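PDB 3P94: GDSL-like Lipase from Parabacteroides distasonis, which is probably a GDSL-like serine hydrolase of the SGNH clan that cleaves ester bonds, perhaps in lysophospholipids. Local coordinates for residues A[96-108]-A[139-151]. Sequence-based numbering, arbitrary orientation. Where two conformers were deposited one is given.
Sequences LENVFGNLVSMAE and KVIQLNKWIKEYA
F100 of helix 96-108 packs as a knob into a hole on helix 139-151 formed by L143, W146, I147 and Y150. Its CB meets L143 CD1 at 4.0 Å. CG is anti to the backbone N (chi1 174°), which carries the ring across to the other helix. CD1 then lies 3.7 Å from W146 CB, and this CB makes a CH-pi contact over one ring face. V104 CG2, from F100's own helix, lies over the opposite face, toward its rim. CE1 reaches the backbone at W146 O, and CZ ends 3.7 Å from Y150 CB, which sits at the ring edge. The F100 edge points toward the Y150 face in an offset edge-to-face pair, planes at 81°.

Y150 is a knob in return, among F100, V104, A107 and E108. V104 CG2 lies over its ring, 4.2 Å from the centroid. A water bridges Y150 OH to E108 OE2. With an alanine at Y150, the F100 edge and V104 CG2 would probably lose the ring they pack against, and E108 its water-mediated link to this helix. At the other end, L96 CG packs on W146 CZ3 at 3.7 Å. Deeper in, L103 CD1 touches I147 CD1 at 3.8 Å.

No direct hydrogen bond joins the segments. Their axes come within 10.2 Å and cross at -36°. I147 also touches strand 157-159. This is knobs-into-holes packing of neighbouring helices, inclined but running the same general way, beside the parallel sheet of a flavodoxin-like SGNH hydrolase fold.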
loop_
_atom_site.group_PDB
_atom_site.type_symbol
_atom_site.label_atom_id
_atom_site.label_comp_id
_atom_site.label_asym_id
_atom_site.label_seq_id
_atom_site.Cartn_x
_atom_site.Cartn_y
_atom_site.Cartn_z
ATOM N N LEU A 96 0.880 6.802 15.579
ATOM C CA LEU A 96 1.371 6.989 14.212
ATOM C C LEU A 96 2.827 6.530 14.049
ATOM O O LEU A 96 3.168 5.993 12.986
ATOM C CB LEU A 96 1.196 8.448 13.763
ATOM C CG LEU A 96 1.102 8.696 12.256
ATOM C CD1 LEU A 96 -0.142 8.058 11.658
ATOM C CD2 LEU A 96 1.108 10.173 11.956
ATOM N N GLU A 97 3.660 6.700 15.101
ATOM C CA GLU A 97 5.064 6.269 15.108
ATOM C C GLU A 97 5.180 4.740 14.977
ATOM O O GLU A 97 6.136 4.248 14.380
ATOM C CB GLU A 97 5.777 6.744 16.394
ATOM C CG GLU A 97 6.069 8.240 16.425
ATOM C CD GLU A 97 5.013 9.173 16.996
ATOM O OE1 GLU A 97 3.817 8.800 17.026
ATOM O OE2 GLU A 97 5.388 10.301 17.392
ATOM N N ASN A 98 4.209 3.993 15.530
ATOM C CA ASN A 98 4.184 2.535 15.500
ATOM C C ASN A 98 3.692 2.022 14.144
ATOM O O ASN A 98 4.083 0.927 13.728
ATOM C CB ASN A 98 3.357 1.990 16.668
ATOM C CG ASN A 98 4.009 2.235 18.013
ATOM O OD1 ASN A 98 5.231 2.273 18.151
ATOM N ND2 ASN A 98 3.204 2.391 19.038
ATOM N N VAL A 99 2.879 2.835 13.436
ATOM C CA VAL A 99 2.420 2.569 12.065
ATOM C C VAL A 99 3.667 2.639 11.176
ATOM O O VAL A 99 3.940 1.710 10.406
ATOM C CB VAL A 99 1.326 3.578 11.623
ATOM C CG1 VAL A 99 0.914 3.356 10.164
ATOM C CG2 VAL A 99 0.112 3.528 12.557
ATOM N N PHE A 100 4.462 3.719 11.354
ATOM C CA PHE A 100 5.721 3.924 10.648
ATOM C C PHE A 100 6.696 2.767 10.948
ATOM O O PHE A 100 7.354 2.289 10.031
ATOM C CB PHE A 100 6.343 5.279 11.030
ATOM C CG PHE A 100 7.720 5.514 10.447
ATOM C CD1 PHE A 100 7.902 5.616 9.076
ATOM C CD2 PHE A 100 8.836 5.618 11.273
ATOM C CE1 PHE A 100 9.181 5.812 8.539
ATOM C CE2 PHE A 100 10.115 5.825 10.734
ATOM C CZ PHE A 100 10.273 5.927 9.373
ATOM N N GLY A 101 6.754 2.339 12.214
ATOM C CA GLY A 101 7.613 1.249 12.672
ATOM C C GLY A 101 7.342 -0.060 11.958
ATOM O O GLY A 101 8.281 -0.785 11.616
ATOM N N ASN A 102 6.054 -0.368 11.713
ATOM C CA ASN A 102 5.637 -1.557 10.973
ATOM C C ASN A 102 6.148 -1.493 9.531
ATOM O O ASN A 102 6.584 -2.516 8.992
ATOM C CB ASN A 102 4.120 -1.697 10.980
ATOM C CG ASN A 102 3.541 -2.292 12.231
ATOM O OD1 ASN A 102 4.207 -2.982 12.990
ATOM N ND2 ASN A 102 2.265 -2.089 12.437
ATOM N N LEU A 103 6.084 -0.288 8.912
ATOM C CA LEU A 103 6.568 -0.081 7.540
ATOM C C LEU A 103 8.089 -0.263 7.492
ATOM O O LEU A 103 8.581 -0.884 6.558
ATOM C CB LEU A 103 6.154 1.312 7.009
ATOM C CG LEU A 103 4.626 1.549 6.840
ATOM C CD1 LEU A 103 4.313 3.040 6.729
ATOM C CD2 LEU A 103 4.078 0.819 5.629
ATOM N N VAL A 104 8.821 0.225 8.521
ATOM C CA VAL A 104 10.292 0.067 8.631
ATOM C C VAL A 104 10.643 -1.434 8.764
ATOM O O VAL A 104 11.582 -1.903 8.118
ATOM C CB VAL A 104 10.896 0.899 9.794
ATOM C CG1 VAL A 104 12.393 0.623 9.979
ATOM C CG2 VAL A 104 10.655 2.390 9.580
ATOM N N SER A 105 9.874 -2.184 9.571
ATOM C CA SER A 105 10.107 -3.623 9.739
ATOM C C SER A 105 9.865 -4.366 8.414
ATOM O O SER A 105 10.654 -5.244 8.085
ATOM C CB SER A 105 9.236 -4.178 10.852
ATOM O OG SER A 105 9.792 -3.803 12.098
HETATM N N MSE A 106 8.823 -3.977 7.624
HETATM C CA MSE A 106 8.591 -4.570 6.288
HETATM C C MSE A 106 9.786 -4.269 5.363
HETATM O O MSE A 106 10.274 -5.178 4.680
HETATM C CB MSE A 106 7.295 -4.062 5.648
HETATM C CG MSE A 106 6.024 -4.605 6.316
HETATM SE SE MSE A 106 4.437 -4.084 5.280
HETATM C CE MSE A 106 3.659 -2.875 6.575
ATOM N N ALA A 107 10.286 -3.012 5.374
ATOM C CA ALA A 107 11.433 -2.597 4.555
ATOM C C ALA A 107 12.676 -3.406 4.914
ATOM O O ALA A 107 13.378 -3.871 4.017
ATOM C CB ALA A 107 11.702 -1.098 4.726
ATOM N N GLU A 108 12.923 -3.610 6.217
ATOM C CA GLU A 108 14.094 -4.353 6.694
ATOM C C GLU A 108 13.991 -5.846 6.348
ATOM O O GLU A 108 15.008 -6.448 5.992
ATOM C CB GLU A 108 14.298 -4.139 8.196
ATOM C CG GLU A 108 14.783 -2.729 8.522
ATOM C CD GLU A 108 15.191 -2.444 9.956
ATOM O OE1 GLU A 108 14.934 -3.286 10.845
ATOM O OE2 GLU A 108 15.787 -1.370 10.185
ATOM N N LYS A 139 -2.637 13.664 9.557
ATOM C CA LYS A 139 -2.012 12.409 10.006
ATOM C C LYS A 139 -1.359 11.733 8.805
ATOM O O LYS A 139 -0.213 11.285 8.898
ATOM C CB LYS A 139 -3.045 11.490 10.688
ATOM C CG LYS A 139 -3.560 12.075 12.002
ATOM C CD LYS A 139 -4.818 11.391 12.501
ATOM C CE LYS A 139 -5.374 12.051 13.739
ATOM N NZ LYS A 139 -6.127 13.292 13.417
ATOM N N VAL A 140 -2.065 11.733 7.647
ATOM C CA VAL A 140 -1.555 11.205 6.369
ATOM C C VAL A 140 -0.276 11.982 5.980
ATOM O O VAL A 140 0.724 11.364 5.625
ATOM C CB VAL A 140 -2.632 11.289 5.257
ATOM C CG1 VAL A 140 -2.030 11.045 3.870
ATOM C CG2 VAL A 140 -3.768 10.303 5.531
ATOM N N ILE A 141 -0.311 13.329 6.088
ATOM C CA ILE A 141 0.825 14.186 5.743
ATOM C C ILE A 141 2.012 13.888 6.677
ATOM O O ILE A 141 3.128 13.777 6.177
ATOM C CB ILE A 141 0.415 15.697 5.726
ATOM C CG1 ILE A 141 -0.426 15.996 4.457
ATOM C CG2 ILE A 141 1.633 16.641 5.803
ATOM C CD1 ILE A 141 -1.371 17.142 4.595
ATOM N N GLN A 142 1.772 13.726 8.002
ATOM C CA GLN A 142 2.849 13.436 8.958
ATOM C C GLN A 142 3.506 12.079 8.658
ATOM O O GLN A 142 4.739 11.991 8.596
ATOM C CB GLN A 142 2.355 13.487 10.418
ATOM C CG GLN A 142 3.446 13.147 11.459
ATOM C CD GLN A 142 4.592 14.132 11.447
ATOM O OE1 GLN A 142 4.525 15.181 12.065
ATOM N NE2 GLN A 142 5.662 13.828 10.726
ATOM N N LEU A 143 2.684 11.040 8.456
ATOM C CA LEU A 143 3.175 9.698 8.135
ATOM C C LEU A 143 3.990 9.727 6.843
ATOM O O LEU A 143 5.063 9.132 6.816
ATOM C CB LEU A 143 2.013 8.687 8.034
ATOM C CG LEU A 143 2.380 7.210 7.712
ATOM C CD1 LEU A 143 3.441 6.633 8.695
ATOM C CD2 LEU A 143 1.146 6.345 7.757
ATOM N N ASN A 144 3.508 10.444 5.799
ATOM C CA ASN A 144 4.205 10.549 4.513
ATOM C C ASN A 144 5.553 11.241 4.644
ATOM O O ASN A 144 6.481 10.872 3.934
ATOM C CB ASN A 144 3.349 11.258 3.472
ATOM C CG ASN A 144 2.253 10.389 2.907
ATOM O OD1 ASN A 144 2.255 9.167 3.088
ATOM N ND2 ASN A 144 1.309 10.992 2.187
ATOM N N LYS A 145 5.671 12.215 5.575
ATOM C CA LYS A 145 6.917 12.926 5.837
ATOM C C LYS A 145 7.963 11.938 6.342
ATOM O O LYS A 145 9.103 11.960 5.875
ATOM C CB LYS A 145 6.684 14.062 6.852
ATOM C CG LYS A 145 7.752 15.122 6.826
ATOM C CD LYS A 145 7.627 16.068 8.009
ATOM C CE LYS A 145 8.841 16.967 8.108
ATOM N NZ LYS A 145 8.880 17.695 9.402
ATOM N N TRP A 146 7.555 11.052 7.273
ATOM C CA TRP A 146 8.415 10.013 7.853
ATOM C C TRP A 146 8.807 8.969 6.811
ATOM O O TRP A 146 9.986 8.602 6.744
ATOM C CB TRP A 146 7.728 9.337 9.040
ATOM C CG TRP A 146 7.570 10.221 10.242
ATOM C CD1 TRP A 146 8.339 11.299 10.587
ATOM C CD2 TRP A 146 6.587 10.083 11.273
ATOM N NE1 TRP A 146 7.906 11.829 11.773
ATOM C CE2 TRP A 146 6.821 11.106 12.215
ATOM C CE3 TRP A 146 5.531 9.186 11.494
ATOM C CZ2 TRP A 146 6.039 11.256 13.362
ATOM C CZ3 TRP A 146 4.760 9.333 12.633
ATOM C CH2 TRP A 146 5.033 10.341 13.564
ATOM N N ILE A 147 7.828 8.500 6.004
ATOM C CA ILE A 147 8.068 7.512 4.942
ATOM C C ILE A 147 9.085 8.069 3.939
ATOM O O ILE A 147 10.057 7.380 3.621
ATOM C CB ILE A 147 6.757 7.091 4.226
ATOM C CG1 ILE A 147 5.780 6.374 5.188
ATOM C CG2 ILE A 147 7.061 6.198 2.990
ATOM C CD1 ILE A 147 4.312 6.220 4.591
ATOM N N LYS A 148 8.852 9.306 3.446
ATOM C CA LYS A 148 9.736 9.955 2.470
ATOM C C LYS A 148 11.162 10.134 3.010
ATOM O O LYS A 148 12.120 9.853 2.288
ATOM C CB LYS A 148 9.170 11.308 2.018
ATOM C CG LYS A 148 9.889 11.836 0.768
ATOM C CD LYS A 148 9.443 13.243 0.384
ATOM C CE LYS A 148 10.022 13.653 -0.953
ATOM N NZ LYS A 148 11.519 13.653 -0.950
ATOM N N GLU A 149 11.300 10.606 4.263
ATOM C CA GLU A 149 12.601 10.813 4.904
ATOM C C GLU A 149 13.345 9.475 5.063
ATOM O O GLU A 149 14.545 9.414 4.780
ATOM C CB GLU A 149 12.422 11.513 6.251
ATOM C CG GLU A 149 12.436 13.031 6.138
ATOM C CD GLU A 149 11.708 13.815 7.214
ATOM O OE1 GLU A 149 11.533 13.289 8.337
ATOM O OE2 GLU A 149 11.322 14.973 6.931
ATOM N N TYR A 150 12.631 8.402 5.459
ATOM C CA TYR A 150 13.194 7.052 5.569
ATOM C C TYR A 150 13.656 6.538 4.186
ATOM O O TYR A 150 14.767 6.013 4.072
ATOM C CB TYR A 150 12.187 6.066 6.199
ATOM C CG TYR A 150 12.738 4.660 6.334
ATOM C CD1 TYR A 150 13.574 4.316 7.392
ATOM C CD2 TYR A 150 12.465 3.686 5.378
ATOM C CE1 TYR A 150 14.110 3.035 7.503
ATOM C CE2 TYR A 150 13.014 2.406 5.468
ATOM C CZ TYR A 150 13.829 2.080 6.536
ATOM O OH TYR A 150 14.375 0.815 6.601
ATOM N N ALA A 151 12.800 6.680 3.153
ATOM C CA ALA A 151 13.106 6.233 1.793
ATOM C C ALA A 151 14.352 6.945 1.249
ATOM O O ALA A 151 15.242 6.272 0.724
ATOM C CB ALA A 151 11.909 6.477 0.881
HETATM O O HOH W 1 16.011 0.623 8.474
#